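Local coordinates for Non-sulfated chondroitin lyase E66 (Autographa californica nucleopolyhedrovirus, PDB 3VSN), which cleaves non-sulfated chondroitin as a baculovirus envelope lyase and is essential for oral infectivity, perhaps by digesting the chondroitin barrier of the host midgut, at residues Lys333-Ser338 against Arg366-Arg371; Thr422-Ala427 against Phe448-Met453. One frame throughout, in Å; residues are numbered along the deposited sequence.

Contact 1 (Lys333-Ser338 against Arg366-Arg371)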
loop_
_atom_site.group_PDB
_atom_site.type_symbol
_atom_site.label_atom_id
_atom_site.label_comp_id
_atom_site.label_asym_id
_atom_site.label_seq_id
_atom_site.Cartn_x
_atom_site.Cartn_y
_atom_site.Cartn_z
ATOM N N LYS A 333 11.876 8.882 11.214
ATOM C CA LYS A 333 11.638 10.323 11.263
ATOM C C LYS A 333 11.934 10.993 9.914
ATOM O O LYS A 333 11.405 12.063 9.625
ATOM C CB LYS A 333 12.473 10.969 12.376
ATOM C CG LYS A 333 12.069 10.539 13.783
ATOM C CD LYS A 333 12.958 11.161 14.850
ATOM C CE LYS A 333 12.616 10.593 16.223
ATOM N NZ LYS A 333 13.548 11.070 17.281
ATOM N N THR A 334 12.764 10.351 9.091
ATOM C CA THR A 334 13.241 10.967 7.848
ATOM C C THR A 334 12.772 10.301 6.554
ATOM O O THR A 334 12.706 10.961 5.512
ATOM C CB THR A 334 14.783 11.076 7.819
ATOM O OG1 THR A 334 15.366 9.775 7.978
ATOM C CG2 THR A 334 15.286 12.015 8.917
ATOM N N TYR A 335 12.455 9.009 6.602
ATOM C CA TYR A 335 12.048 8.310 5.378
ATOM C C TYR A 335 11.028 7.188 5.544
ATOM O O TYR A 335 10.795 6.687 6.644
ATOM C CB TYR A 335 13.272 7.827 4.575
ATOM C CG TYR A 335 13.968 6.560 5.055
ATOM C CD1 TYR A 335 15.101 6.627 5.872
ATOM C CD2 TYR A 335 13.526 5.298 4.650
ATOM C CE1 TYR A 335 15.758 5.474 6.286
ATOM C CE2 TYR A 335 14.172 4.141 5.065
ATOM C CZ TYR A 335 15.289 4.233 5.879
ATOM O OH TYR A 335 15.937 3.082 6.278
ATOM N N TYR A 336 10.403 6.839 4.424
ATOM C CA TYR A 336 9.614 5.625 4.291
ATOM C C TYR A 336 10.346 4.751 3.285
ATOM O O TYR A 336 10.693 5.212 2.198
ATOM C CB TYR A 336 8.196 5.946 3.788
ATOM C CG TYR A 336 7.428 4.735 3.285
ATOM C CD1 TYR A 336 6.675 3.950 4.157
ATOM C CD2 TYR A 336 7.463 4.371 1.937
ATOM C CE1 TYR A 336 5.976 2.839 3.700
ATOM C CE2 TYR A 336 6.776 3.260 1.473
ATOM C CZ TYR A 336 6.031 2.500 2.357
ATOM O OH TYR A 336 5.346 1.394 1.897
ATOM N N GLY A 337 10.604 3.502 3.653
ATOM C CA GLY A 337 11.213 2.541 2.735
ATOM C C GLY A 337 10.484 1.217 2.818
ATOM O O GLY A 337 10.008 0.841 3.888
ATOM N N SER A 338 10.394 0.504 1.699
ATOM C CA SER A 338 9.733 -0.803 1.697
ATOM C C SER A 338 10.212 -1.691 0.560
ATOM O O SER A 338 10.535 -1.202 -0.525
ATOM C CB SER A 338 8.212 -0.628 1.613
ATOM O OG SER A 338 7.539 -1.862 1.818
ATOM N N ARG A 366 13.615 -0.803 -5.028
ATOM C CA ARG A 366 14.487 -0.776 -3.856
ATOM C C ARG A 366 14.816 0.681 -3.579
ATOM O O ARG A 366 15.863 1.188 -3.990
ATOM C CB ARG A 366 15.769 -1.586 -4.104
ATOM C CG ARG A 366 15.549 -3.032 -4.534
ATOM C CD ARG A 366 14.978 -3.876 -3.406
ATOM N NE ARG A 366 14.970 -5.298 -3.744
ATOM C CZ ARG A 366 13.946 -5.932 -4.312
ATOM N NH1 ARG A 366 12.830 -5.277 -4.621
ATOM N NH2 ARG A 366 14.042 -7.227 -4.578
ATOM N N ARG A 367 13.898 1.353 -2.894
ATOM C CA ARG A 367 13.906 2.810 -2.811
ATOM C C ARG A 367 13.473 3.288 -1.426
ATOM O O ARG A 367 12.641 2.657 -0.760
ATOM C CB ARG A 367 12.988 3.389 -3.906
ATOM C CG ARG A 367 12.711 4.885 -3.827
ATOM C CD ARG A 367 13.902 5.754 -4.217
ATOM N NE ARG A 367 13.607 7.161 -3.946
ATOM C CZ ARG A 367 12.987 7.986 -4.788
ATOM N NH1 ARG A 367 12.604 7.564 -5.989
ATOM N NH2 ARG A 367 12.752 9.244 -4.430
ATOM N N ILE A 368 14.078 4.384 -0.986
ATOM C CA ILE A 368 13.600 5.114 0.174
ATOM C C ILE A 368 13.093 6.464 -0.316
ATOM O O ILE A 368 13.645 7.042 -1.259
ATOM C CB ILE A 368 14.684 5.277 1.266
ATOM C CG1 ILE A 368 15.887 6.092 0.756
ATOM C CG2 ILE A 368 15.110 3.909 1.782
ATOM C CD1 ILE A 368 16.995 6.290 1.778
ATOM N N TRP A 369 12.017 6.936 0.299
ATOM C CA TRP A 369 11.451 8.224 -0.043
ATOM C C TRP A 369 11.560 9.131 1.140
ATOM O O TRP A 369 11.065 8.814 2.223
ATOM C CB TRP A 369 9.994 8.081 -0.462
ATOM C CG TRP A 369 9.790 7.386 -1.788
ATOM C CD1 TRP A 369 9.758 7.965 -3.053
ATOM C CD2 TRP A 369 9.564 5.951 -2.022
ATOM N NE1 TRP A 369 9.539 7.017 -4.023
ATOM C CE2 TRP A 369 9.408 5.793 -3.476
ATOM C CE3 TRP A 369 9.479 4.827 -1.208
ATOM C CZ2 TRP A 369 9.182 4.553 -4.061
ATOM C CZ3 TRP A 369 9.246 3.584 -1.810
ATOM C CH2 TRP A 369 9.104 3.453 -3.203
ATOM N N ASN A 370 12.227 10.263 0.937
ATOM C CA ASN A 370 12.345 11.300 1.954
ATOM C C ASN A 370 10.947 11.788 2.329
ATOM O O ASN A 370 10.180 12.199 1.459
ATOM C CB ASN A 370 13.203 12.455 1.414
ATOM C CG ASN A 370 13.603 13.448 2.489
ATOM O OD1 ASN A 370 12.775 13.895 3.284
ATOM N ND2 ASN A 370 14.881 13.809 2.509
ATOM N N ARG A 371 10.616 11.730 3.617
ATOM C CA ARG A 371 9.276 12.108 4.083
ATOM C C ARG A 371 8.933 13.571 3.804
ATOM O O ARG A 371 7.758 13.930 3.718
ATOM C CB ARG A 371 9.102 11.780 5.566
ATOM C CG ARG A 371 9.007 10.284 5.838
ATOM C CD ARG A 371 8.726 9.994 7.300
ATOM N NE ARG A 371 7.406 10.476 7.709
ATOM C CZ ARG A 371 6.952 10.454 8.959
ATOM N NH1 ARG A 371 7.702 9.964 9.941
ATOM N NH2 ARG A 371 5.740 10.921 9.226
HETATM O O HOH W 1 13.252 14.065 5.965
HETATM O O HOH W 2 11.055 0.523 -2.611
#
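Tyr-336 and Trp-369 face each other as a hydrogen-bonded antiparallel pair where strand 335-340 meets strand 367-370, the edge of a four-stranded antiparallel sheet that packs against the seven-stranded sheet holding Phe-448 and Leu-556. Two backbone bonds close the pair: Tyr-336 N to Trp-369 O (3.0 Å) and Trp-369 N to Tyr-336 O (2.9 Å). A third, from Arg-371 N to Thr-334 O, is nearly straight at hydrogen (175°), although its donor stands above the carbonyl plane.

Apolar packing differs on the two faces. Tyr-336 and Trp-369 run side by side in the same direction, Tyr-336 CD2 lying 3.8 Å from Trp-369 CE3. On the other face Tyr-335 crosses Ile-368, whose CG2 touches Tyr-335 CE2 at 3.4 Å while its CD1 lies over one ring face; chi1 of 79° puts CG between the tyrosine's own backbone N and carbonyl carbon. Beyond it, Phe-448 packs on both residues. Arg-371 CG lies 3.7 Å from Tyr-335 CA.

Among polar groups, the Arg-371 guanidinium is held by Ser-332 O and a salt bridge to Glu-290. Within its own strand, Arg-367 lays CG over the Trp-369 ring. Water 1 donates to Thr-334 O and, at 2.7 Å, to Asn-370 OD1, which also accepts from Arg-372 N.

Contact 2 (Thr422-Ala427 against Phe448-Met453)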
loop_
_atom_site.group_PDB
_atom_site.type_symbol
_atom_site.label_atom_id
_atom_site.label_comp_id
_atom_site.label_asym_id
_atom_site.label_seq_id
_atom_site.Cartn_x
_atom_site.Cartn_y
_atom_site.Cartn_z
ATOM N N THR A 422 15.478 -5.581 13.552
ATOM C CA THR A 422 15.714 -5.155 14.927
ATOM C C THR A 422 15.005 -3.813 15.150
ATOM O O THR A 422 14.096 -3.467 14.391
ATOM C CB THR A 422 17.220 -5.025 15.236
ATOM O OG1 THR A 422 17.830 -4.147 14.279
ATOM C CG2 THR A 422 17.910 -6.391 15.195
ATOM N N ASP A 423 15.446 -3.062 16.160
ATOM C CA ASP A 423 14.813 -1.799 16.557
ATOM C C ASP A 423 14.693 -0.791 15.417
ATOM O O ASP A 423 13.611 -0.263 15.154
ATOM C CB ASP A 423 15.589 -1.149 17.705
ATOM C CG ASP A 423 15.196 -1.693 19.058
ATOM O OD1 ASP A 423 14.376 -2.630 19.115
ATOM O OD2 ASP A 423 15.715 -1.177 20.072
ATOM N N THR A 424 15.813 -0.515 14.751
ATOM C CA THR A 424 15.859 0.534 13.731
ATOM C C THR A 424 16.243 0.018 12.346
ATOM O O THR A 424 16.236 0.778 11.379
ATOM C CB THR A 424 16.849 1.657 14.117
ATOM O OG1 THR A 424 18.193 1.165 14.025
ATOM C CG2 THR A 424 16.585 2.172 15.533
ATOM N N ALA A 425 16.573 -1.266 12.253
ATOM C CA ALA A 425 17.070 -1.822 11.004
ATOM C C ALA A 425 16.315 -3.074 10.582
ATOM O O ALA A 425 15.791 -3.806 11.417
ATOM C CB ALA A 425 18.562 -2.105 11.111
ATOM N N GLY A 426 16.265 -3.307 9.277
ATOM C CA GLY A 426 15.627 -4.498 8.728
ATOM C C GLY A 426 16.316 -4.916 7.445
ATOM O O GLY A 426 16.627 -4.076 6.599
ATOM N N ALA A 427 16.565 -6.215 7.309
ATOM C CA ALA A 427 17.160 -6.764 6.097
ATOM C C ALA A 427 16.206 -7.734 5.421
ATOM O O ALA A 427 15.455 -8.449 6.088
ATOM C CB ALA A 427 18.478 -7.458 6.413
ATOM N N PHE A 448 17.690 -1.755 5.380
ATOM C CA PHE A 448 17.231 -0.422 5.788
ATOM C C PHE A 448 17.795 -0.098 7.170
ATOM O O PHE A 448 17.801 -0.955 8.059
ATOM C CB PHE A 448 15.696 -0.341 5.850
ATOM C CG PHE A 448 15.003 -0.476 4.517
ATOM C CD1 PHE A 448 15.089 0.528 3.559
ATOM C CD2 PHE A 448 14.221 -1.594 4.240
ATOM C CE1 PHE A 448 14.438 0.406 2.338
ATOM C CE2 PHE A 448 13.562 -1.723 3.020
ATOM C CZ PHE A 448 13.676 -0.722 2.066
ATOM N N TYR A 449 18.248 1.140 7.350
ATOM C CA TYR A 449 18.787 1.615 8.629
ATOM C C TYR A 449 18.601 3.135 8.715
ATOM O O TYR A 449 18.134 3.753 7.760
ATOM C CB TYR A 449 20.276 1.245 8.739
ATOM C CG TYR A 449 21.108 1.834 7.620
ATOM C CD1 TYR A 449 21.260 1.159 6.403
ATOM C CD2 TYR A 449 21.715 3.082 7.761
ATOM C CE1 TYR A 449 22.001 1.713 5.366
ATOM C CE2 TYR A 449 22.454 3.642 6.730
ATOM C CZ TYR A 449 22.600 2.952 5.542
ATOM O OH TYR A 449 23.346 3.508 4.526
ATOM N N ASP A 450 18.955 3.747 9.843
ATOM C CA ASP A 450 18.945 5.211 9.929
ATOM C C ASP A 450 20.315 5.731 9.468
ATOM O O ASP A 450 21.301 5.445 10.134
ATOM C CB ASP A 450 18.660 5.670 11.368
ATOM C CG ASP A 450 17.320 5.166 11.904
ATOM O OD1 ASP A 450 16.337 5.080 11.140
ATOM O OD2 ASP A 450 17.238 4.881 13.114
ATOM N N HIS A 451 20.418 6.473 8.355
ATOM C CA HIS A 451 19.311 6.964 7.530
ATOM C C HIS A 451 19.521 6.604 6.081
ATOM O O HIS A 451 19.724 7.482 5.226
ATOM C CB HIS A 451 19.214 8.480 7.644
ATOM C CG HIS A 451 18.954 8.978 9.045
ATOM N ND1 HIS A 451 17.732 9.350 9.463
ATOM C CD2 HIS A 451 19.814 9.166 10.125
ATOM C CE1 HIS A 451 17.800 9.752 10.746
ATOM N NE2 HIS A 451 19.075 9.638 11.150
ATOM N N GLY A 452 19.486 5.314 5.776
ATOM C CA GLY A 452 19.749 4.883 4.413
ATOM C C GLY A 452 19.357 3.457 4.103
ATOM O O GLY A 452 18.688 2.796 4.892
ATOM N N MET A 453 19.801 2.990 2.942
ATOM C CA MET A 453 19.427 1.686 2.425
ATOM C C MET A 453 20.573 1.144 1.590
ATOM O O MET A 453 21.050 1.821 0.683
ATOM C CB MET A 453 18.170 1.802 1.554
ATOM C CG MET A 453 17.661 0.475 1.004
ATOM S SD MET A 453 16.749 0.653 -0.547
ATOM C CE MET A 453 18.119 0.900 -1.682
HETATM O O HOH W 3 19.972 2.360 12.194
#
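Thr-424 meets Asp-450 at about a right angle, with the carboxylate oxygen OD2 lying 3.4 Å from Thr-424 CB and a little farther from its methyl CG2. The hydroxyl takes another route: chi1 of 70° sets OG1 between the backbone N and the carbonyl carbon, where it accepts from water 3 (2.8 Å), which in turn accepts from Asp-450 N. Glu-597 is a further partner of OG1. Lys-330, from the neighbouring sheet, has a partner in each residue: its ammonium forms a salt bridge with Asp-450 OD1 and a hydrogen bond with Thr-424 O.

At Ala-425 the chains close in, CA approaching Phe-448 O to 3.2 Å in a CA-H...O contact, and Ala-425 CB lies 4.4 Å from Tyr-449 CB. Here begins the open end of the beta hairpin formed by strands 426-434 and 440-449, adjacent members of a seven-stranded antiparallel sheet of the beta-sandwich region.

Gly-426 pairs with Phe-448 through two backbone bonds, Gly-426 N to Phe-448 O (3.1 Å) and the shorter Phe-448 N to Gly-426 O (2.8 Å). Phe-448 CG is anti to its carbonyl carbon (chi1 -66°), and the ring leads away from the glycine to pack on Val-339.

In the fold
Contacts 1 and 2, about 11 Å apart between centres, lie on two sheets that pack on each other. Both are largely buried, yet contact 1 lies nearer the middle of the chain, is the larger (462 against 218 Å² buried) and joins two strands of the four-stranded sheet by backbone bonds, with aromatic and aliphatic packing on its faces. Contact 2, at one end of a hairpin in the seven-stranded sheet, has a single bridge, and its side chains meet mainly at Thr-424 and Asp-450. The sheets meet where Tyr-335 OH lies 2.7 Å from Tyr-449 O and Thr-334 OG1 lies 2.8 Å from His-451 ND1, both probable hydrogen bonds. Neither contact adjoins the catalytic residues.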